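Local coordinates for penicillin binding protein 2X (Streptococcus thermophilus, PDB 5U47) that probably cross-links the peptides of adjacent glycan strands in septal cell-wall peptidoglycan, and is the kind of transpeptidase that beta-lactams inactivate by acylating an essential serine, at residues F311-I323 with R343-V357. The protein carries 1 engineered substitution. Numbering follows the deposited sequence.
Sequences FNPNATYSNANGI and RTMSFAQGFSYSSNV
Tyr317 plunges from strand 316-318 beneath strand 344-346, its ring packing among Met345, Phe347 and Val357. The strands form an antiparallel ladder in which Tyr317 and Met345 are the hydrogen-bonded pair, Met345 N to Tyr317 O at 3.0 Å and Tyr317 N to Met345 O at 3.1 Å. With chi1 at 70°, CG lies between the backbone N and the carbonyl carbon, which turns the ring under the ladder. CD1 rests 3.7 Å from Phe347 CE1, over one face of that ring, in an offset stack with planes 30° apart; CE1 passes the carbonyls of Met345 and Ser346. CE2 meets Val357 CG1 obliquely at 4.1 Å, and CZ touches Met345 CE through a bend at chi3. At the tip, OH donates to Ser355 OG at 2.8 Å and lies 3.4 Å from CA of Gly350, whose lack of a side chain admits it. Tyrosine suits this place because a long apolar ring ends in a hydroxyl that pays for its burial; small Ser355 suits the N-cap of helix 356-366, its OG accepting from Tyr317 OH and Gly358 N and also bonding Asp332. Asn319 closes the ladder, its amide able to accept and donate at once: OD1 takes Arg343 N at 2.8 Å, while ND2 reaches Asp332. Asp332 also accepts from Val357 N, tying both segments together. The strand pair lies across helix 347-352 and the start of helix 356-366, whose Met361 and Leu362 continue the apolar layer; between these helices, Ser354 bonds Lys298 and Lys505, consistent with the second motif of a penicillin-binding active site.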
loop_
_atom_site.group_PDB
_atom_site.type_symbol
_atom_site.label_atom_id
_atom_site.label_comp_id
_atom_site.label_asym_id
_atom_site.label_seq_id
_atom_site.Cartn_x
_atom_site.Cartn_y
_atom_site.Cartn_z
ATOM N N PHE A 311 -20.808 28.284 6.134
ATOM C CA PHE A 311 -20.102 28.728 4.946
ATOM C C PHE A 311 -21.024 29.559 4.060
ATOM O O PHE A 311 -21.997 29.053 3.510
ATOM C CB PHE A 311 -19.553 27.547 4.149
ATOM C CG PHE A 311 -18.767 27.959 2.942
ATOM C CD1 PHE A 311 -17.432 28.312 3.057
ATOM C CD2 PHE A 311 -19.362 28.012 1.694
ATOM C CE1 PHE A 311 -16.701 28.703 1.947
ATOM C CE2 PHE A 311 -18.636 28.398 0.583
ATOM C CZ PHE A 311 -17.307 28.750 0.709
ATOM N N ASN A 312 -20.721 30.848 3.963
ATOM C CA ASN A 312 -21.424 31.736 3.066
ATOM C C ASN A 312 -20.373 32.019 1.999
ATOM O O ASN A 312 -19.401 32.724 2.276
ATOM C CB ASN A 312 -21.864 33.001 3.782
ATOM C CG ASN A 312 -22.706 33.902 2.901
ATOM O OD1 ASN A 312 -22.620 33.858 1.667
ATOM N ND2 ASN A 312 -23.527 34.729 3.531
ATOM N N PRO A 313 -20.542 31.453 0.776
ATOM C CA PRO A 313 -19.504 31.629 -0.260
ATOM C C PRO A 313 -19.215 33.080 -0.631
ATOM O O PRO A 313 -18.067 33.411 -0.943
ATOM C CB PRO A 313 -20.087 30.892 -1.485
ATOM C CG PRO A 313 -21.560 30.869 -1.255
ATOM C CD PRO A 313 -21.741 30.777 0.234
ATOM N N ASN A 314 -20.257 33.913 -0.567
ATOM C CA ASN A 314 -20.211 35.312 -0.972
ATOM C C ASN A 314 -19.703 36.291 0.074
ATOM O O ASN A 314 -19.252 37.381 -0.286
ATOM C CB ASN A 314 -21.619 35.733 -1.390
ATOM C CG ASN A 314 -22.215 34.789 -2.416
ATOM O OD1 ASN A 314 -21.488 34.171 -3.190
ATOM N ND2 ASN A 314 -23.540 34.662 -2.415
ATOM N N ALA A 315 -19.795 35.935 1.358
ATOM C CA ALA A 315 -19.311 36.822 2.418
ATOM C C ALA A 315 -17.850 37.132 2.146
ATOM O O ALA A 315 -17.113 36.281 1.621
ATOM C CB ALA A 315 -19.479 36.182 3.786
ATOM N N THR A 316 -17.423 38.345 2.470
ATOM C CA THR A 316 -16.056 38.732 2.191
ATOM C C THR A 316 -15.241 38.980 3.435
ATOM O O THR A 316 -15.773 39.070 4.535
ATOM C CB THR A 316 -16.009 39.967 1.275
ATOM O OG1 THR A 316 -16.630 41.075 1.930
ATOM C CG2 THR A 316 -16.725 39.672 -0.048
ATOM N N TYR A 317 -13.932 39.076 3.240
ATOM C CA TYR A 317 -12.991 39.326 4.326
ATOM C C TYR A 317 -11.724 39.922 3.726
ATOM O O TYR A 317 -11.541 39.903 2.507
ATOM C CB TYR A 317 -12.661 38.017 5.071
ATOM C CG TYR A 317 -11.821 37.055 4.252
ATOM C CD1 TYR A 317 -12.409 36.175 3.354
ATOM C CD2 TYR A 317 -10.434 37.044 4.368
ATOM C CE1 TYR A 317 -11.642 35.311 2.597
ATOM C CE2 TYR A 317 -9.657 36.181 3.617
ATOM C CZ TYR A 317 -10.261 35.327 2.730
ATOM O OH TYR A 317 -9.482 34.469 1.981
ATOM N N SER A 318 -10.849 40.436 4.582
ATOM C CA SER A 318 -9.583 40.993 4.140
ATOM C C SER A 318 -8.425 40.177 4.716
ATOM O O SER A 318 -8.443 39.807 5.886
ATOM C CB SER A 318 -9.452 42.448 4.588
ATOM O OG SER A 318 -8.220 42.972 4.142
ATOM N N ASN A 319 -7.414 39.911 3.888
ATOM C CA ASN A 319 -6.219 39.196 4.338
ATOM C C ASN A 319 -5.071 40.175 4.603
ATOM O O ASN A 319 -3.941 39.748 4.850
ATOM C CB ASN A 319 -5.787 38.160 3.287
ATOM C CG ASN A 319 -5.353 38.791 1.970
ATOM O OD1 ASN A 319 -5.437 40.011 1.785
ATOM N ND2 ASN A 319 -4.882 37.958 1.045
ATOM N N ALA A 320 -5.378 41.476 4.588
ATOM C CA ALA A 320 -4.361 42.520 4.706
ATOM C C ALA A 320 -3.566 42.535 6.003
ATOM O O ALA A 320 -2.378 42.875 5.994
ATOM C CB ALA A 320 -4.998 43.890 4.479
ATOM N N ASN A 321 -4.213 42.191 7.112
ATOM C CA ASN A 321 -3.548 42.192 8.415
ATOM C C ASN A 321 -3.322 40.795 8.951
ATOM O O ASN A 321 -2.839 40.629 10.072
ATOM C CB ASN A 321 -4.380 43.001 9.415
ATOM C CG ASN A 321 -4.434 44.476 9.070
ATOM O OD1 ASN A 321 -5.483 45.104 9.166
ATOM N ND2 ASN A 321 -3.306 45.032 8.657
ATOM N N GLY A 322 -3.640 39.788 8.142
ATOM C CA GLY A 322 -3.531 38.417 8.594
ATOM C C GLY A 322 -4.544 38.173 9.690
ATOM O O GLY A 322 -5.534 38.897 9.807
ATOM N N ILE A 323 -4.285 37.162 10.503
ATOM C CA ILE A 323 -5.160 36.824 11.608
ATOM C C ILE A 323 -4.300 36.250 12.714
ATOM O O ILE A 323 -3.358 35.501 12.451
ATOM C CB ILE A 323 -6.304 35.865 11.189
ATOM C CG1 ILE A 323 -7.276 35.660 12.354
ATOM C CG2 ILE A 323 -5.772 34.522 10.701
ATOM C CD1 ILE A 323 -8.558 34.964 11.958
ATOM N N ARG A 343 -5.989 42.199 0.120
ATOM C CA ARG A 343 -7.163 42.323 -0.746
ATOM C C ARG A 343 -8.416 41.704 -0.112
ATOM O O ARG A 343 -8.328 40.803 0.734
ATOM C CB ARG A 343 -6.870 41.697 -2.120
ATOM C CG ARG A 343 -8.054 41.608 -3.085
ATOM C CD ARG A 343 -7.630 41.190 -4.489
ATOM N NE ARG A 343 -6.723 40.035 -4.490
ATOM C CZ ARG A 343 -6.272 39.425 -5.586
ATOM N NH1 ARG A 343 -6.670 39.809 -6.798
ATOM N NH2 ARG A 343 -5.438 38.396 -5.465
ATOM N N THR A 344 -9.572 42.216 -0.530
ATOM C CA THR A 344 -10.864 41.744 -0.062
ATOM C C THR A 344 -11.323 40.644 -1.009
ATOM O O THR A 344 -11.293 40.816 -2.228
ATOM C CB THR A 344 -11.892 42.888 -0.008
ATOM O OG1 THR A 344 -11.400 43.913 0.854
ATOM C CG2 THR A 344 -13.238 42.403 0.519
ATOM N N MET A 345 -11.726 39.508 -0.440
ATOM C CA MET A 345 -12.158 38.355 -1.217
ATOM C C MET A 345 -13.375 37.664 -0.663
ATOM O O MET A 345 -13.656 37.706 0.524
ATOM C CB MET A 345 -11.066 37.282 -1.214
ATOM C CG MET A 345 -9.857 37.561 -2.071
ATOM S SD MET A 345 -8.627 36.266 -1.828
ATOM C CE MET A 345 -8.029 36.678 -0.188
ATOM N N SER A 346 -14.064 36.992 -1.569
ATOM C CA SER A 346 -15.166 36.102 -1.248
ATOM C C SER A 346 -14.515 34.880 -0.565
ATOM O O SER A 346 -13.322 34.659 -0.749
ATOM C CB SER A 346 -15.815 35.684 -2.568
ATOM O OG SER A 346 -16.798 34.710 -2.418
ATOM N N PHE A 347 -15.251 34.106 0.235
ATOM C CA PHE A 347 -14.656 32.900 0.839
ATOM C C PHE A 347 -14.354 31.852 -0.225
ATOM O O PHE A 347 -13.390 31.086 -0.095
ATOM C CB PHE A 347 -15.516 32.308 1.960
ATOM C CG PHE A 347 -15.407 33.057 3.258
ATOM C CD1 PHE A 347 -14.323 32.841 4.104
ATOM C CD2 PHE A 347 -16.369 33.980 3.632
ATOM C CE1 PHE A 347 -14.205 33.526 5.302
ATOM C CE2 PHE A 347 -16.254 34.676 4.831
ATOM C CZ PHE A 347 -15.169 34.449 5.666
ATOM N N ALA A 348 -15.172 31.829 -1.281
ATOM C CA ALA A 348 -14.961 30.886 -2.390
ATOM C C ALA A 348 -13.656 31.241 -3.097
ATOM O O ALA A 348 -12.864 30.355 -3.466
ATOM C CB ALA A 348 -16.127 30.943 -3.364
ATOM N N GLN A 349 -13.455 32.547 -3.286
ATOM C CA GLN A 349 -12.244 33.073 -3.911
ATOM C C GLN A 349 -11.022 32.784 -3.050
ATOM O O GLN A 349 -10.002 32.378 -3.566
ATOM C CB GLN A 349 -12.367 34.586 -4.182
ATOM C CG GLN A 349 -13.341 34.941 -5.302
ATOM C CD GLN A 349 -13.596 36.437 -5.414
ATOM O OE1 GLN A 349 -13.461 37.177 -4.437
ATOM N NE2 GLN A 349 -13.975 36.889 -6.609
ATOM N N GLY A 350 -11.133 32.994 -1.741
ATOM C CA GLY A 350 -10.040 32.691 -0.821
ATOM C C GLY A 350 -9.685 31.206 -0.855
ATOM O O GLY A 350 -8.514 30.826 -0.675
ATOM N N PHE A 351 -10.687 30.359 -1.081
ATOM C CA PHE A 351 -10.431 28.916 -1.207
ATOM C C PHE A 351 -9.653 28.684 -2.493
ATOM O O PHE A 351 -8.654 27.973 -2.491
ATOM C CB PHE A 351 -11.720 28.096 -1.208
ATOM C CG PHE A 351 -11.496 26.607 -1.398
ATOM C CD1 PHE A 351 -11.034 25.816 -0.352
ATOM C CD2 PHE A 351 -11.757 26.001 -2.613
ATOM C CE1 PHE A 351 -10.827 24.446 -0.526
ATOM C CE2 PHE A 351 -11.553 24.635 -2.792
ATOM C CZ PHE A 351 -11.085 23.861 -1.747
ATOM N N SER A 352 -10.083 29.333 -3.575
ATOM C CA SER A 352 -9.403 29.195 -4.861
ATOM C C SER A 352 -7.963 29.687 -4.773
ATOM O O SER A 352 -7.054 29.081 -5.340
ATOM C CB SER A 352 -10.169 29.938 -5.965
ATOM O OG SER A 352 -11.419 29.310 -6.218
ATOM N N TYR A 353 -7.793 30.767 -4.014
ATOM C CA TYR A 353 -6.529 31.446 -3.804
ATOM C C TYR A 353 -5.639 30.779 -2.766
ATOM O O TYR A 353 -4.482 31.159 -2.598
ATOM C CB TYR A 353 -6.869 32.886 -3.359
ATOM C CG TYR A 353 -5.746 33.883 -3.317
ATOM C CD1 TYR A 353 -5.271 34.457 -4.490
ATOM C CD2 TYR A 353 -5.206 34.323 -2.099
ATOM C CE1 TYR A 353 -4.261 35.401 -4.471
ATOM C CE2 TYR A 353 -4.191 35.284 -2.065
ATOM C CZ TYR A 353 -3.725 35.810 -3.261
ATOM O OH TYR A 353 -2.729 36.763 -3.276
ATOM N N SER A 354 -6.184 29.780 -2.080
ATOM C CA SER A 354 -5.497 29.082 -1.002
ATOM C C SER A 354 -5.093 30.079 0.105
ATOM O O SER A 354 -3.958 30.090 0.573
ATOM C CB SER A 354 -4.307 28.290 -1.516
ATOM O OG SER A 354 -3.979 27.247 -0.598
ATOM N N SER A 355 -6.060 30.887 0.527
ATOM C CA SER A 355 -5.863 31.852 1.600
ATOM C C SER A 355 -5.927 31.191 2.976
ATOM O O SER A 355 -6.987 30.724 3.384
ATOM C CB SER A 355 -6.932 32.947 1.522
ATOM O OG SER A 355 -6.872 33.823 2.645
ATOM N N ASN A 356 -4.792 31.149 3.678
ATOM C CA ASN A 356 -4.738 30.626 5.053
ATOM C C ASN A 356 -5.638 31.426 6.002
ATOM O O ASN A 356 -6.244 30.863 6.921
ATOM C CB ASN A 356 -3.318 30.681 5.620
ATOM C CG ASN A 356 -2.399 29.651 5.027
ATOM O OD1 ASN A 356 -2.816 28.723 4.328
ATOM N ND2 ASN A 356 -1.131 29.789 5.333
ATOM N N VAL A 357 -5.707 32.737 5.784
ATOM C CA VAL A 357 -6.528 33.629 6.605
ATOM C C VAL A 357 -8.010 33.289 6.457
ATOM O O VAL A 357 -8.728 33.139 7.456
ATOM C CB VAL A 357 -6.285 35.110 6.236
ATOM C CG1 VAL A 357 -7.264 36.020 6.951
ATOM C CG2 VAL A 357 -4.844 35.517 6.546
HETATM O O HOH W 1 -8.200 44.485 1.862
HETATM O O HOH W 2 -3.874 39.039 -1.762
#